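Local coordinates for protein N-terminal cyanobactin protease (Planktothrix agardhii NIES-596, PDB 4H6W) that is a subtilisin-like protease domain that probably cleaves the precursor peptide on the N-terminal side of the core peptide during maturation of the cyanobactin prenylagaramide, at residues K141-C146 with P172-V177. Numbering follows the deposited sequence.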
# COMPACT_ATOMS: atom_id res chain seq x y z
N LYS A 141 -18.88 5.23 -3.75
CA LYS A 141 -19.30 5.78 -2.46
C LYS A 141 -18.35 5.47 -1.31
O LYS A 141 -18.19 6.28 -0.40
CB LYS A 141 -20.71 5.27 -2.09
CG LYS A 141 -21.82 5.76 -3.00
CD LYS A 141 -23.15 5.82 -2.26
CE LYS A 141 -24.32 5.94 -3.23
NZ LYS A 141 -24.58 7.34 -3.67
N ALA A 142 -17.75 4.28 -1.34
CA ALA A 142 -16.73 3.91 -0.34
C ALA A 142 -15.52 4.85 -0.42
O ALA A 142 -15.02 5.31 0.60
CB ALA A 142 -16.31 2.45 -0.54
N ILE A 143 -15.07 5.14 -1.65
CA ILE A 143 -13.99 6.08 -1.89
C ILE A 143 -14.41 7.50 -1.49
O ILE A 143 -13.61 8.28 -0.95
CB ILE A 143 -13.55 6.04 -3.38
CG1 ILE A 143 -13.24 4.60 -3.84
CG2 ILE A 143 -12.39 7.00 -3.63
CD1 ILE A 143 -12.19 3.87 -3.02
N GLN A 144 -15.68 7.83 -1.74
CA GLN A 144 -16.24 9.10 -1.27
C GLN A 144 -16.22 9.21 0.24
O GLN A 144 -15.91 10.27 0.78
CB GLN A 144 -17.66 9.28 -1.79
CG GLN A 144 -17.72 9.62 -3.27
CD GLN A 144 -19.15 9.70 -3.80
OE1 GLN A 144 -20.12 9.82 -3.04
NE2 GLN A 144 -19.27 9.64 -5.12
N LEU A 145 -16.56 8.12 0.92
CA LEU A 145 -16.51 8.06 2.38
C LEU A 145 -15.10 8.38 2.89
O LEU A 145 -14.93 9.15 3.84
CB LEU A 145 -16.98 6.70 2.89
CG LEU A 145 -17.09 6.53 4.41
CD1 LEU A 145 -18.31 7.27 4.94
CD2 LEU A 145 -17.13 5.07 4.81
N CYS A 146 -14.09 7.80 2.23
CA CYS A 146 -12.68 8.05 2.58
C CYS A 146 -12.29 9.51 2.40
O CYS A 146 -11.60 10.07 3.24
CB CYS A 146 -11.75 7.19 1.72
SG CYS A 146 -11.87 5.43 2.03
N PRO A 172 -10.68 8.17 -8.70
CA PRO A 172 -10.20 9.46 -8.19
C PRO A 172 -9.97 9.48 -6.68
O PRO A 172 -10.75 8.88 -5.92
CB PRO A 172 -11.32 10.43 -8.57
CG PRO A 172 -12.02 9.77 -9.73
CD PRO A 172 -11.94 8.30 -9.45
N THR A 173 -8.89 10.16 -6.28
CA THR A 173 -8.45 10.32 -4.88
C THR A 173 -7.72 9.08 -4.30
O THR A 173 -7.20 9.12 -3.18
CB THR A 173 -9.58 10.83 -3.93
OG1 THR A 173 -10.47 9.75 -3.60
CG2 THR A 173 -10.35 12.01 -4.55
N VAL A 174 -7.68 8.00 -5.08
CA VAL A 174 -6.92 6.83 -4.68
C VAL A 174 -5.45 7.00 -5.04
O VAL A 174 -5.12 7.65 -6.06
CB VAL A 174 -7.48 5.56 -5.34
CG1 VAL A 174 -6.60 4.35 -5.05
CG2 VAL A 174 -8.91 5.33 -4.84
N LEU A 175 -4.57 6.45 -4.20
CA LEU A 175 -3.15 6.39 -4.56
C LEU A 175 -2.86 5.02 -5.20
O LEU A 175 -3.03 3.97 -4.56
CB LEU A 175 -2.26 6.68 -3.36
CG LEU A 175 -0.73 6.60 -3.50
CD1 LEU A 175 -0.23 7.43 -4.66
CD2 LEU A 175 -0.02 7.04 -2.23
N ALA A 176 -2.47 5.04 -6.47
CA ALA A 176 -2.20 3.82 -7.21
C ALA A 176 -0.72 3.49 -7.12
O ALA A 176 0.11 4.40 -7.08
CB ALA A 176 -2.64 3.98 -8.66
N VAL A 177 -0.37 2.20 -7.10
CA VAL A 177 1.02 1.79 -6.93
C VAL A 177 1.42 0.66 -7.88
O VAL A 177 0.86 -0.45 -7.81
CB VAL A 177 1.33 1.37 -5.47
CG1 VAL A 177 2.78 0.90 -5.35
CG2 VAL A 177 1.06 2.52 -4.52
O HOH W 1 -10.74 8.86 -1.20
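Within 141-146, Ile-143 alone reaches the second segment, and both its CD1 and its CG2 touch Val-174. CD1 lies 4.0 Å from CG2 of Val-174, the two side chains crossing at about a right angle, and Leu-153 of strand 152-156 touches both residues. This buried half suits beta-branched residues, whose compact apolar side chains pack against Leu-153 without needing polar partners. The other branch of Ile-143, CG2, stands anti to the backbone N (chi1 -52° for CG1) and also meets the exposed end, where it is 3.4 Å from the carbonyl O of Pro-172 and borders the hydroxyl of Thr-173. That hydroxyl may also bond back to Pro-172 O, though the modelled separation is doubtfully short. The polar link here runs through a water, which donates to Ile-143 O at 2.9 Å and to Thr-173 OG1 at 2.6 Å, joining helix and loop. Threonine suits this solvent-exposed side because its hydroxyl can accept from the bridging water. Helix 137-148 thus covers the parallel sheet next to the loop that leads into strand 175-180, a helix-on-sheet layering characteristic of the three-layer alpha/beta subtilisin fold.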